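Side-chain contacts in cellulose 1,4-beta-cellobiosidase (Thermobifida fusca, PDB 4JJJ), which probably hydrolyses cellulose to cellobiose, the chain here being the glycoside hydrolase family 48 catalytic part, an (alpha/alpha)6 barrel, of a longer cellulase: residues A[9-12]-A[13-17]; A[47-50]-A[51-54]; A[84-88]-A[89-93]; A[149-152]-A[153-157]. The protein carries 1 engineered substitution. All blocks are in the same frame, centred on the assembly; numbering follows the deposited sequence.

Interaction 1. Residues A[9-12]-A[13-17]. With ZN (zinc ion), chain P.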
ATOM      1  N   GLN A   9      14.229  18.641   8.989  1.00  6.18           N
ATOM      2  CA  GLN A   9      13.034  17.786   8.948  1.00  5.93           C
ATOM      3  C   GLN A   9      13.310  16.405   9.526  1.00  5.51           C
ATOM      4  O   GLN A   9      12.506  15.872  10.317  1.00  6.30           O
ATOM      5  CB  GLN A   9      12.570  17.735   7.469  1.00  6.10           C
ATOM      6  CG  GLN A   9      11.320  16.899   7.209  1.00  6.05           C
ATOM      7  CD  GLN A   9      10.032  17.438   7.774  1.00  5.89           C
ATOM      8  OE1 GLN A   9       9.960  18.480   8.466  1.00  6.62           O
ATOM      9  NE2 GLN A   9       8.949  16.714   7.479  1.00  6.44           N
ATOM     10  N   TYR A  10      14.435  15.745   9.135  1.00  5.32           N
ATOM     11  CA  TYR A  10      14.880  14.503   9.682  1.00  5.23           C
ATOM     12  C   TYR A  10      14.878  14.581  11.209  1.00  5.05           C
ATOM     13  O   TYR A  10      14.397  13.695  11.910  1.00  5.06           O
ATOM     14  CB  TYR A  10      16.242  14.155   9.109  1.00  5.12           C
ATOM     15  CG  TYR A  10      16.848  12.903   9.660  1.00  5.38           C
ATOM     16  CD1 TYR A  10      17.595  12.954  10.829  1.00  5.30           C
ATOM     17  CD2 TYR A  10      16.621  11.642   9.098  1.00  5.32           C
ATOM     18  CE1 TYR A  10      18.119  11.806  11.394  1.00  5.32           C
ATOM     19  CE2 TYR A  10      17.110  10.518   9.647  1.00  5.31           C
ATOM     20  CZ  TYR A  10      17.886  10.525  10.806  1.00  5.81           C
ATOM     21  OH  TYR A  10      18.421   9.363  11.328  1.00  6.16           O
ATOM     22  N   GLU A  11      15.531  15.630  11.760  1.00  5.26           N
ATOM     23  CA  GLU A  11      15.622  15.788  13.207  1.00  5.64           C
ATOM     24  C   GLU A  11      14.297  15.874  13.888  1.00  5.32           C
ATOM     25  O   GLU A  11      14.082  15.261  14.911  1.00  5.98           O
ATOM     26  CB  GLU A  11      16.548  16.991  13.544  1.00  5.63           C
ATOM     27  CG  GLU A  11      17.025  17.022  15.007  1.00  6.43           C
ATOM     28  CD  GLU A  11      15.970  17.493  16.001  1.00  6.73           C
ATOM     29  OE1 GLU A  11      14.993  18.206  15.678  1.00  6.64           O
ATOM     30  OE2 GLU A  11      16.159  17.111  17.182  1.00  6.06           O
ATOM     31  N   LYS A  12      13.375  16.579  13.300  1.00  6.32           N
ATOM     32  CA  LYS A  12      11.994  16.613  13.828  1.00  5.67           C
ATOM     33  C   LYS A  12      11.305  15.241  13.904  1.00  5.65           C
ATOM     34  O   LYS A  12      10.702  14.871  14.842  1.00  6.26           O
ATOM     35  CB  LYS A  12      11.144  17.584  13.003  1.00  6.45           C
ATOM     36  CG  LYS A  12      11.423  19.082  13.186  1.00  7.24           C
ATOM     37  CD  LYS A  12      10.720  19.941  12.146  1.00  7.77           C
ATOM     38  CE  LYS A  12      10.977  21.417  12.190  1.00  8.87           C
ATOM     39  NZ  LYS A  12      10.222  22.151  11.183  1.00  8.31           N
ATOM     40  N   ILE A  13      11.474  14.490  12.817  1.00  5.41           N
ATOM     41  CA  ILE A  13      10.847  13.175  12.702  1.00  5.45           C
ATOM     42  C   ILE A  13      11.435  12.273  13.776  1.00  5.48           C
ATOM     43  O   ILE A  13      10.777  11.415  14.395  1.00  5.78           O
ATOM     44  CB  ILE A  13      11.016  12.659  11.266  1.00  6.27           C
ATOM     45  CG1 ILE A  13      10.234  13.459  10.275  1.00  6.21           C
ATOM     46  CG2 ILE A  13      10.492  11.250  11.239  1.00  7.46           C
ATOM     47  CD1 ILE A  13      10.543  13.168   8.875  1.00  6.63           C
ATOM     48  N   LYS A  14      12.752  12.374  14.025  1.00  5.33           N
ATOM     49  CA  LYS A  14      13.453  11.448  14.902  1.00  6.09           C
ATOM     50  C   LYS A  14      13.499  11.957  16.379  1.00  6.93           C
ATOM     51  O   LYS A  14      14.009  11.183  17.226  1.00  9.93           O
ATOM     52  CB  LYS A  14      14.886  11.212  14.384  1.00  5.99           C
ATOM     53  CG  LYS A  14      14.956  10.587  13.011  1.00  6.61           C
ATOM     54  CD  LYS A  14      14.436   9.165  13.002  1.00  7.07           C
ATOM     55  CE  LYS A  14      15.144   8.234  13.907  1.00  7.41           C
ATOM     56  NZ  LYS A  14      16.583   8.090  13.642  1.00  7.71           N
ATOM     57  N   ASP A  15      13.075  13.189  16.630  1.00  6.84           N
ATOM     58  CA  ASP A  15      13.060  13.696  18.024  1.00  7.75           C
ATOM     59  C   ASP A  15      11.895  13.083  18.806  1.00  8.39           C
ATOM     60  O   ASP A  15      10.749  13.203  18.432  1.00  8.15           O
ATOM     61  CB  ASP A  15      13.034  15.250  17.954  1.00  7.54           C
ATOM     62  CG  ASP A  15      13.108  15.897  19.344  1.00  8.87           C
ATOM     63  OD1 ASP A  15      12.612  15.313  20.331  1.00  8.45           O
ATOM     64  OD2 ASP A  15      13.619  17.010  19.400  1.00  8.03           O
ATOM     65  N   PRO A  16      12.189  12.314  19.871  1.00  8.97           N
ATOM     66  CA  PRO A  16      11.089  11.654  20.573  1.00 10.33           C
ATOM     67  C   PRO A  16       9.961  12.564  21.027  1.00  9.56           C
ATOM     68  O   PRO A  16       8.791  12.119  21.101  1.00  9.24           O
ATOM     69  CB  PRO A  16      11.760  11.027  21.804  1.00 11.55           C
ATOM     70  CG  PRO A  16      13.171  11.297  21.733  1.00 14.55           C
ATOM     71  CD  PRO A  16      13.497  12.097  20.494  1.00 11.79           C
ATOM     72  N   ALA A  17      10.256  13.825  21.273  1.00  8.32           N
ATOM     73  CA  ALA A  17       9.225  14.787  21.688  1.00  7.65           C
ATOM     74  C   ALA A  17       8.196  15.021  20.604  1.00  8.08           C
ATOM     75  O   ALA A  17       7.061  15.445  20.851  1.00 10.20           O
ATOM     76  CB  ALA A  17       9.803  16.162  22.104  1.00  7.79           C
TER
HETATM   77 ZN    ZN P 715      15.305  17.814  18.756  1.00  7.60          ZN

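Interaction 2. Residues A[47-50]-A[51-54]. With BGC (beta-D-glucopyranose), chain B.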
ATOM      1  N   GLN A  47      -2.117   2.947  14.809  1.00  5.91           N
ATOM      2  CA  GLN A  47      -1.747   1.831  14.058  1.00  5.94           C
ATOM      3  C   GLN A  47      -0.487   2.186  13.333  1.00  6.02           C
ATOM      4  O   GLN A  47      -0.142   3.334  13.262  1.00  6.36           O
ATOM      5  CB  GLN A  47      -2.850   1.455  13.047  1.00  6.06           C
ATOM      6  CG  GLN A  47      -4.087   0.861  13.738  1.00  6.44           C
ATOM      7  CD  GLN A  47      -5.288   0.767  12.865  1.00  6.82           C
ATOM      8  OE1 GLN A  47      -5.406   1.451  11.833  1.00  6.26           O
ATOM      9  NE2 GLN A  47      -6.263  -0.059  13.260  1.00  7.32           N
ATOM     10  N   THR A  48       0.153   1.253  12.683  1.00  5.82           N
ATOM     11  CA  THR A  48       1.119   1.537  11.658  1.00  5.85           C
ATOM     12  C   THR A  48       1.050   0.468  10.575  1.00  5.37           C
ATOM     13  O   THR A  48       0.219  -0.447  10.576  1.00  5.32           O
ATOM     14  CB  THR A  48       2.558   1.648  12.167  1.00  6.30           C
ATOM     15  OG1 THR A  48       3.296   2.450  11.192  1.00  7.19           O
ATOM     16  CG2 THR A  48       3.264   0.377  12.462  1.00  6.24           C
ATOM     17  N   THR A  49       1.887   0.660   9.590  1.00  5.11           N
ATOM     18  CA  THR A  49       1.752   0.004   8.303  1.00  5.07           C
ATOM     19  C   THR A  49       3.080  -0.399   7.766  1.00  5.24           C
ATOM     20  O   THR A  49       4.136   0.225   8.095  1.00  5.50           O
ATOM     21  CB  THR A  49       1.127   0.944   7.233  1.00  5.43           C
ATOM     22  OG1 THR A  49       1.906   2.125   7.129  1.00  5.33           O
ATOM     23  CG2 THR A  49      -0.283   1.312   7.682  1.00  6.07           C
ATOM     24  N   SER A  50       3.078  -1.354   6.873  1.00  4.77           N
ATOM     25  CA  SER A  50       4.276  -1.693   6.160  1.00  4.74           C
ATOM     26  C   SER A  50       4.690  -0.490   5.287  1.00  4.69           C
ATOM     27  O   SER A  50       5.903  -0.263   5.040  1.00  5.09           O
ATOM     28  CB  SER A  50       4.157  -3.021   5.407  1.00  4.73           C
ATOM     29  OG  SER A  50       3.148  -2.928   4.450  1.00  4.60           O
ATOM     30  N   GLU A  51       3.746   0.296   4.827  1.00  4.40           N
ATOM     31  CA  GLU A  51       4.035   1.522   4.196  1.00  4.42           C
ATOM     32  C   GLU A  51       4.968   2.376   5.065  1.00  4.46           C
ATOM     33  O   GLU A  51       5.949   2.930   4.599  1.00  4.21           O
ATOM     34  CB  GLU A  51       2.702   2.234   3.865  1.00  4.66           C
ATOM     35  CG  GLU A  51       2.808   3.720   3.556  1.00  5.31           C
ATOM     36  CD  GLU A  51       1.431   4.269   3.325  1.00  5.34           C
ATOM     37  OE1 GLU A  51       0.847   4.855   4.264  1.00  6.60           O
ATOM     38  OE2 GLU A  51       0.863   4.022   2.202  1.00  5.60           O
ATOM     39  N   ALA A  52       4.550   2.637   6.295  1.00  4.70           N
ATOM     40  CA  ALA A  52       5.382   3.468   7.188  1.00  4.49           C
ATOM     41  C   ALA A  52       6.765   2.940   7.335  1.00  4.44           C
ATOM     42  O   ALA A  52       7.726   3.704   7.322  1.00  4.80           O
ATOM     43  CB  ALA A  52       4.718   3.645   8.509  1.00  4.59           C
ATOM     44  N   PHE A  53       6.871   1.604   7.468  1.00  4.69           N
ATOM     45  CA  PHE A  53       8.218   1.033   7.549  1.00  5.18           C
ATOM     46  C   PHE A  53       9.061   1.229   6.305  1.00  5.54           C
ATOM     47  O   PHE A  53      10.204   1.622   6.415  1.00  5.40           O
ATOM     48  CB  PHE A  53       8.181  -0.475   7.958  1.00  5.77           C
ATOM     49  CG  PHE A  53       8.116  -0.745   9.411  1.00  6.29           C
ATOM     50  CD1 PHE A  53       9.314  -0.805  10.177  1.00  7.59           C
ATOM     51  CD2 PHE A  53       6.912  -1.031  10.058  1.00  6.95           C
ATOM     52  CE1 PHE A  53       9.259  -1.102  11.513  1.00  7.78           C
ATOM     53  CE2 PHE A  53       6.917  -1.254  11.417  1.00  8.26           C
ATOM     54  CZ  PHE A  53       8.038  -1.388  12.110  1.00  7.29           C
ATOM     55  N   SER A  54       8.420   1.184   5.122  1.00  5.48           N
ATOM     56  CA  SER A  54       9.167   1.443   3.893  1.00  5.28           C
ATOM     57  C   SER A  54       9.666   2.855   3.836  1.00  5.03           C
ATOM     58  O   SER A  54      10.762   3.138   3.354  1.00  5.51           O
ATOM     59  CB  SER A  54       8.375   1.039   2.665  1.00  5.63           C
ATOM     60  OG  SER A  54       7.231   1.824   2.403  1.00  4.55           O
TER
HETATM   61  C2  BGC B   2      -2.974   7.097   3.402  0.50  2.90           C
HETATM   62  C3  BGC B   2      -1.978   6.034   2.945  0.50  2.77           C
HETATM   63  C4  BGC B   2      -2.582   5.192   1.784  0.50  2.76           C
HETATM   64  C5  BGC B   2      -3.213   6.082   0.683  0.50  2.74           C
HETATM   65  C6  BGC B   2      -3.947   5.235  -0.330  0.50  2.74           C
HETATM   66  C1  BGC B   2      -3.486   7.929   2.241  0.50  3.11           C
HETATM   67  O2  BGC B   2      -2.343   7.981   4.320  0.50  2.92           O
HETATM   68  O3  BGC B   2      -1.648   5.225   4.100  0.50  2.86           O
HETATM   69  O4  BGC B   2      -1.538   4.359   1.240  0.50  2.67           O
HETATM   70  O5  BGC B   2      -4.101   7.012   1.316  0.50  2.90           O
HETATM   71  O6  BGC B   2      -4.949   4.454   0.292  0.50  2.72           O
HETATM   72  O   HOH W   1       1.266   4.599   6.936  1.00  4.34           O
HETATM   73  O   HOH W   2       0.938  -1.286   4.633  1.00  6.61           O

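Interaction 3. Residues A[84-88]-A[89-93]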
ATOM      1  N   ILE A  84       7.211  -6.571  12.104  1.00  6.45           N
ATOM      2  CA  ILE A  84       6.202  -6.595  11.046  1.00  6.07           C
ATOM      3  C   ILE A  84       6.388  -7.679   9.967  1.00  6.53           C
ATOM      4  O   ILE A  84       5.454  -7.897   9.238  1.00  6.20           O
ATOM      5  CB  ILE A  84       6.001  -5.214  10.417  1.00  5.75           C
ATOM      6  CG1 ILE A  84       4.569  -5.049   9.864  1.00  6.34           C
ATOM      7  CG2 ILE A  84       7.067  -4.885   9.396  1.00  5.68           C
ATOM      8  CD1 ILE A  84       4.223  -3.611   9.464  1.00  6.52           C
ATOM      9  N   ILE A  85       7.551  -8.320   9.897  1.00  6.91           N
ATOM     10  CA  ILE A  85       7.709  -9.517   9.074  1.00  6.81           C
ATOM     11  C   ILE A  85       7.415 -10.653  10.057  1.00  7.22           C
ATOM     12  O   ILE A  85       8.185 -10.859  10.952  1.00  8.65           O
ATOM     13  CB  ILE A  85       9.108  -9.648   8.484  1.00  6.88           C
ATOM     14  CG1 ILE A  85       9.356  -8.443   7.542  1.00  6.92           C
ATOM     15  CG2 ILE A  85       9.190 -10.976   7.753  1.00  7.26           C
ATOM     16  CD1 ILE A  85      10.667  -8.457   6.813  1.00  8.22           C
ATOM     17  N   PRO A  86       6.302 -11.366   9.914  1.00  7.44           N
ATOM     18  CA  PRO A  86       5.955 -12.357  10.900  1.00  7.74           C
ATOM     19  C   PRO A  86       7.084 -13.316  11.180  1.00  8.33           C
ATOM     20  O   PRO A  86       7.674 -13.884  10.223  1.00  8.17           O
ATOM     21  CB  PRO A  86       4.716 -13.039  10.242  1.00  7.87           C
ATOM     22  CG  PRO A  86       4.071 -11.914   9.404  1.00  7.94           C
ATOM     23  CD  PRO A  86       5.305 -11.258   8.825  1.00  8.40           C
ATOM     24  N   GLY A  87       7.337 -13.539  12.495  1.00  9.42           N
ATOM     25  CA  GLY A  87       8.362 -14.514  12.819  1.00  9.30           C
ATOM     26  C   GLY A  87       7.797 -15.905  12.900  1.00  9.74           C
ATOM     27  O   GLY A  87       6.649 -16.094  12.689  1.00  8.25           O
ATOM     28  N   THR A  88       8.609 -16.877  13.311  1.00 10.14           N
ATOM     29  CA  THR A  88       8.120 -18.256  13.371  1.00 11.31           C
ATOM     30  C   THR A  88       6.890 -18.390  14.305  1.00 10.52           C
ATOM     31  O   THR A  88       5.863 -19.000  13.924  1.00  9.38           O
ATOM     32  CB  THR A  88       9.252 -19.192  13.843  1.00 13.14           C
ATOM     33  OG1 THR A  88      10.379 -19.063  12.942  1.00 13.48           O
ATOM     34  CG2 THR A  88       8.721 -20.642  13.963  1.00 13.81           C
ATOM     35  N   LYS A  89       6.960 -17.748  15.462  0.50 11.74           N
ATOM     36  CA  LYS A  89       5.826 -17.722  16.393  0.50 12.62           C
ATOM     37  C   LYS A  89       4.561 -17.244  15.739  0.50 11.20           C
ATOM     38  O   LYS A  89       3.455 -17.771  16.011  0.50  9.66           O
ATOM     39  CB  LYS A  89       6.143 -16.868  17.635  0.50 14.02           C
ATOM     40  CG  LYS A  89       6.363 -15.359  17.372  0.50 16.76           C
ATOM     41  CD  LYS A  89       6.986 -14.758  18.635  0.50 19.11           C
ATOM     42  CE  LYS A  89       6.740 -13.287  18.785  0.50 21.04           C
ATOM     43  NZ  LYS A  89       7.731 -12.476  18.060  0.50 22.30           N
ATOM     44  N   ASP A  90       4.711 -16.233  14.878  1.00  9.91           N
ATOM     45  CA  ASP A  90       3.577 -15.594  14.240  1.00  9.66           C
ATOM     46  C   ASP A  90       3.022 -16.369  13.025  1.00  7.63           C
ATOM     47  O   ASP A  90       1.837 -16.342  12.782  1.00  8.56           O
ATOM     48  CB  ASP A  90       3.969 -14.187  13.760  1.00  8.99           C
ATOM     49  CG  ASP A  90       4.593 -13.311  14.877  1.00  8.51           C
ATOM     50  OD1 ASP A  90       3.801 -13.017  15.823  1.00  8.43           O
ATOM     51  OD2 ASP A  90       5.755 -12.880  14.721  1.00  9.86           O
ATOM     52  N   GLN A  91       3.886 -17.059  12.284  1.00  8.80           N
ATOM     53  CA  GLN A  91       3.480 -17.892  11.139  1.00  8.07           C
ATOM     54  C   GLN A  91       4.066 -19.300  11.281  1.00  9.20           C
ATOM     55  O   GLN A  91       4.976 -19.733  10.591  1.00  8.55           O
ATOM     56  CB  GLN A  91       3.889 -17.249   9.791  1.00  8.11           C
ATOM     57  CG  GLN A  91       5.377 -16.914   9.707  1.00  8.07           C
ATOM     58  CD  GLN A  91       5.796 -16.516   8.304  1.00  8.75           C
ATOM     59  OE1 GLN A  91       5.437 -17.184   7.342  1.00  8.34           O
ATOM     60  NE2 GLN A  91       6.602 -15.461   8.173  1.00  8.19           N
ATOM     61  N   PRO A  92       3.506 -20.074  12.254  1.00  8.92           N
ATOM     62  CA  PRO A  92       4.244 -21.309  12.676  1.00 11.33           C
ATOM     63  C   PRO A  92       4.041 -22.590  11.891  1.00 11.29           C
ATOM     64  O   PRO A  92       4.888 -23.523  12.036  1.00 11.71           O
ATOM     65  CB  PRO A  92       3.680 -21.498  14.107  1.00 11.09           C
ATOM     66  CG  PRO A  92       2.301 -20.922  14.081  1.00 11.12           C
ATOM     67  CD  PRO A  92       2.529 -19.634  13.242  1.00 10.32           C
ATOM     68  N   THR A  93       3.026 -22.638  11.011  1.00 11.30           N
ATOM     69  CA  THR A  93       2.652 -23.928  10.391  1.00 12.09           C
ATOM     70  C   THR A  93       2.736 -23.910   8.849  1.00 11.69           C
ATOM     71  O   THR A  93       1.982 -24.595   8.198  1.00 12.79           O
ATOM     72  CB  THR A  93       1.281 -24.348  10.884  1.00 12.24           C
ATOM     73  OG1 THR A  93       0.323 -23.313  10.664  1.00 14.22           O
ATOM     74  CG2 THR A  93       1.294 -24.704  12.317  1.00 13.73           C
TER

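Interaction 4. Residues A[149-152]-A[153-157]. With ZN (zinc ion), chain C.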
ATOM      1  N   LEU A 149      -0.397  -4.204   8.479  1.00  5.05           N
ATOM      2  CA  LEU A 149      -1.047  -3.354   9.534  1.00  4.99           C
ATOM      3  C   LEU A 149      -0.749  -3.915  10.915  1.00  5.30           C
ATOM      4  O   LEU A 149      -0.918  -5.144  11.224  1.00  5.53           O
ATOM      5  CB  LEU A 149      -2.571  -3.394   9.429  1.00  5.60           C
ATOM      6  CG  LEU A 149      -3.372  -2.377  10.210  1.00  5.82           C
ATOM      7  CD1 LEU A 149      -3.108  -0.949   9.838  1.00  5.82           C
ATOM      8  CD2 LEU A 149      -4.809  -2.799  10.145  1.00  6.18           C
ATOM      9  N   LEU A 150      -0.220  -3.020  11.770  1.00  5.56           N
ATOM     10  CA  LEU A 150      -0.007  -3.266  13.217  1.00  5.43           C
ATOM     11  C   LEU A 150      -0.789  -2.297  14.032  1.00  5.41           C
ATOM     12  O   LEU A 150      -1.119  -1.191  13.581  1.00  5.10           O
ATOM     13  CB  LEU A 150       1.442  -3.109  13.604  1.00  5.85           C
ATOM     14  CG  LEU A 150       2.468  -4.021  12.897  1.00  6.58           C
ATOM     15  CD1 LEU A 150       3.869  -3.546  13.252  1.00  6.58           C
ATOM     16  CD2 LEU A 150       2.304  -5.479  13.293  1.00  7.50           C
ATOM     17  N   ASP A 151      -1.057  -2.681  15.278  1.00  5.63           N
ATOM     18  CA  ASP A 151      -1.600  -1.795  16.286  1.00  7.04           C
ATOM     19  C   ASP A 151      -0.478  -1.489  17.290  1.00  7.17           C
ATOM     20  O   ASP A 151      -0.211  -2.326  18.099  1.00  7.13           O
ATOM     21  CB  ASP A 151      -2.790  -2.447  16.951  1.00  7.06           C
ATOM     22  CG  ASP A 151      -3.445  -1.605  18.002  1.00  7.80           C
ATOM     23  OD1 ASP A 151      -3.039  -0.441  18.283  1.00  8.24           O
ATOM     24  OD2 ASP A 151      -4.579  -2.029  18.478  1.00  8.83           O
ATOM     25  N   VAL A 152       0.191  -0.366  17.106  1.00  7.20           N
ATOM     26  CA  VAL A 152       1.454  -0.078  17.836  1.00  8.15           C
ATOM     27  C   VAL A 152       1.254   0.143  19.373  1.00  8.51           C
ATOM     28  O   VAL A 152       2.038  -0.352  20.127  1.00 10.73           O
ATOM     29  CB  VAL A 152       2.156   1.113  17.177  1.00  8.34           C
ATOM     30  CG1 VAL A 152       3.538   1.317  17.896  1.00  9.27           C
ATOM     31  CG2 VAL A 152       2.428   0.857  15.724  1.00  8.63           C
ATOM     32  N   ASP A 153       0.222   0.878  19.738  1.00  9.21           N
ATOM     33  CA  ASP A 153      -0.089   1.132  21.159  1.00 10.88           C
ATOM     34  C   ASP A 153      -1.102   0.139  21.704  1.00 11.64           C
ATOM     35  O   ASP A 153      -1.554   0.282  22.848  1.00 12.70           O
ATOM     36  CB  ASP A 153      -0.596   2.542  21.300  1.00 11.09           C
ATOM     37  CG  ASP A 153       0.537   3.608  21.190  1.00 11.11           C
ATOM     38  OD1 ASP A 153       1.706   3.223  21.218  1.00 12.31           O
ATOM     39  OD2 ASP A 153       0.132   4.769  21.013  1.00 14.26           O
ATOM     40  N   ASN A 154      -1.526  -0.848  20.934  0.50 10.30           N
ATOM     41  CA  ASN A 154      -2.553  -1.802  21.401  0.50 10.22           C
ATOM     42  C   ASN A 154      -3.833  -1.114  21.770  0.50 10.29           C
ATOM     43  O   ASN A 154      -4.480  -1.436  22.759  0.50  9.62           O
ATOM     44  CB  ASN A 154      -2.030  -2.692  22.564  0.50 10.55           C
ATOM     45  CG  ASN A 154      -2.699  -4.087  22.587  0.50 10.58           C
ATOM     46  OD1 ASN A 154      -2.936  -4.701  21.543  0.50 11.76           O
ATOM     47  ND2 ASN A 154      -2.903  -4.658  23.804  0.50 10.44           N
ATOM     48  N   VAL A 155      -4.238  -0.152  20.950  1.00  9.88           N
ATOM     49  CA  VAL A 155      -5.461   0.541  21.241  1.00  9.59           C
ATOM     50  C   VAL A 155      -6.657  -0.351  21.164  1.00  9.82           C
ATOM     51  O   VAL A 155      -7.602  -0.166  21.955  1.00 11.66           O
ATOM     52  CB  VAL A 155      -5.610   1.808  20.422  1.00 12.41           C
ATOM     53  CG1 VAL A 155      -5.947   1.482  19.032  1.00 13.63           C
ATOM     54  CG2 VAL A 155      -6.548   2.700  21.128  1.00 15.03           C
ATOM     55  N   TYR A 156      -6.590  -1.387  20.355  1.00  8.04           N
ATOM     56  CA  TYR A 156      -7.697  -2.328  20.226  1.00  8.30           C
ATOM     57  C   TYR A 156      -7.677  -3.473  21.261  1.00  8.18           C
ATOM     58  O   TYR A 156      -8.678  -4.185  21.394  1.00 10.61           O
ATOM     59  CB  TYR A 156      -7.804  -2.955  18.772  1.00  7.81           C
ATOM     60  CG  TYR A 156      -8.378  -2.033  17.746  1.00  7.75           C
ATOM     61  CD1 TYR A 156      -7.569  -1.134  17.021  1.00  7.63           C
ATOM     62  CD2 TYR A 156      -9.758  -1.995  17.499  1.00  7.01           C
ATOM     63  CE1 TYR A 156      -8.057  -0.271  16.079  1.00  8.26           C
ATOM     64  CE2 TYR A 156     -10.276  -1.185  16.535  1.00  7.39           C
ATOM     65  CZ  TYR A 156      -9.445  -0.304  15.816  1.00  6.82           C
ATOM     66  OH  TYR A 156      -9.954   0.523  14.878  1.00  7.69           O
ATOM     67  N   GLY A 157      -6.548  -3.698  21.896  1.00  8.83           N
ATOM     68  CA  GLY A 157      -6.455  -4.712  22.966  1.00  9.55           C
ATOM     69  C   GLY A 157      -6.180  -6.126  22.581  1.00  9.11           C
ATOM     70  O   GLY A 157      -6.403  -7.092  23.388  1.00 10.82           O
TER
HETATM   71 ZN    ZN C 728      -1.022   6.000  20.955  0.70 14.45          ZN
HETATM   72  O   HOH W   3      -4.401  -4.692  19.421  1.00  9.61           O
HETATM   73  O   HOH W   4      -2.391   2.048  18.738  1.00 23.87           O
HETATM   74  O   HOH W   5      -0.958   7.751  22.220  0.50 26.76           O
HETATM   75  O   HOH W   6      -3.005   5.379  21.045  1.00 10.92           O

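Interaction 1. Residues A[9-12]-A[13-17]
Glu11 OE2 binds a zinc ion at 1.9 Å, and Asp15 OD2, one helical turn on at the C-terminal end of helix 2-14, binds the same ion at 2.0 Å. The two acids run side by side in the same direction with their planes 81° apart, and the shared cation would offset the repulsion between their charges. Asp15 is also where the helix ends: its other oxygen, OD1, accepts from Ala17 N at 2.9 Å, an Asx turn that starts the exit from the helix. Aspartate suits this place because its short arm can serve metal and backbone together. On another side of the helix, Lys14 CG packs over a face of the Tyr10 ring, 3.8 Å from its centroid, a CH-pi contact. Three successive bends, at chi2, chi3 and chi4, curl the lysine back so that NZ reaches Tyr10 OH in a weak bond of 3.2 Å. Both polar ends are held more firmly by Glu60, which hydrogen-bonds the phenol and forms a salt bridge with the amine. Ile13 and Gln9 pack on helix 620-637, while Tyr10 and Ile13 meet Leu59 of helix 50-67.

Interaction 2. Residues A[47-50]-A[51-54]
This is an N-cap contact, formed where strand 47-49 turns into helix 50-67 in the buried interior of the (alpha/alpha)6 catalytic domain, beside the bound sugar. Thr49 caps the helix: its OG1 accepts from Ala52 N at 2.8 Å in a nearly straight bond (163°). With chi1 at 56°, OG1 sits between the backbone N and the carbonyl carbon, close enough to the first turn to take this amide. Threonine suits the junction: its hydroxyl caps the helix, and a beta-branched side chain is at home in a strand. Ala52 is small enough for its methyl to lie against Thr48 OG1, which is itself bonded to Pro30 O. Glu51, the predicted proton donor, extends alongside Thr49 toward the glucose, with its chain straight beyond CG. Its two oxygens take separate sugar hydroxyls, BGC O4 donating to OE2 at 2.6 Å and BGC O3 donating to OE1 at 2.5 Å. An alanine here, lacking the carboxylate, would probably leave sugar O3 and O4 without their acceptor and the reaction without its predicted proton donor. Trp621 and Glu40 also bind this glucose. One water ties cap to carboxylate, lying 2.6 Å from Thr49 OG1 and donating to Glu51 OE1 at 2.7 Å.

Interaction 3. Residues A[84-88]-A[89-93]
The side chains of Asp90 and Gln91 turn back onto the backbone of Gly87 and Pro86, forming with the Pro86 ring the packed part of a tight turn, whereas Thr88 and Lys89 lie on its solvent side. Gln91 NE2 donates to Pro86 O at 2.8 Å, nearly straight at 168°. The oxygen lies in the plane of the glutamine amide, but the donor stands above the carbonyl plane. Proline's ring contributes too, its CB lying 3.8 Å from Asp90 CB. Asp90 has CG beside its own backbone N (chi1 -53°), and OD2 uses its anti lone pair to accept from Gly87 N at 2.8 Å. Gly87 O receives Gln91 N at 3.0 Å, closing the turn from the other direction. Replacing Gln91 with a leucine would probably leave Pro86 O without its side-chain donor, and Trp303 and Asn94 without the amide oxygen they bind. The outer side is looser: Lys89 is exposed and its chain is modelled in two conformers, while Thr88 turns its hydroxyl to Glu142. Pro86 also packs on Tyr219 and Tyr171. Outside any helix or strand, side-chain amide and carboxylate thus supply part of the pairing that regular structure would give, for Pro86 O and Gly87 N.

Interaction 4. Residues A[149-152]-A[153-157]
The turn that follows strand 149-151 is organised by one buried carboxylate, Asp151, and carries a zinc ligand, Asp153, at its outer side. With CG anti to the backbone N (chi1 -179°), the Asp151 carboxylate extends across the turn to meet successive backbone amides. OD2 accepts from Tyr156 N through its syn lone pair, at 2.8 Å and 163°. OD1 accepts from Val155 N at 2.9 Å, the donor lying 30° out of the carboxylate plane on the syn side. Two waters add to the grip: one donates to OD2 and to Asn154 OD1, while the other donates to OD1 at 2.6 Å and accepts from Asp153 N. An aspartate suits this place because a short acid can collect several N-H groups of a loop that has no helical or strand pairing of its own. The same OD2 lies in plane at the edge of the Tyr156 ring, 3.4 Å from CD1, so the acid also borders the aromatic side chain, whose hydroxyl is bonded to Asp43.

Asp153 serves the metal instead. Its OD2 binds zinc, together with two waters and His46, while OD1 is held by a salt bridge to Arg22 and a hydrogen bond from Tyr31. Gly157, further along, has positive phi, where a side chain would press on the preceding carbonyl. Within the fold, strand 149-151 is flanked by antiparallel strands 47-49 and 170-173, and Val152 packs on Arg22 and Phe24 of strand 21-24.

How the interactions relate
From the N terminus the four contacts follow in series, none nesting or crossing, and all are local. Interaction 1 finishes helix 2-14 and stands apart, its nearest atoms about 9 Å from interaction 2. Interaction 2 starts helix 50-67 where a strand runs into it, interaction 3 shapes a turn in the loop after helix 71-83, and interaction 4 turns the chain after strand 149-151. These last three touch one another. Strands 47-49 and 149-151 are sheet neighbours, and Thr48 CG2 packs 3.4 Å from Val152 CG2. Ile84 bridges the set: its CD1 lies against Phe53 CD2, and its CG1 against Leu150 CD1, tying loop, helix and sheet together.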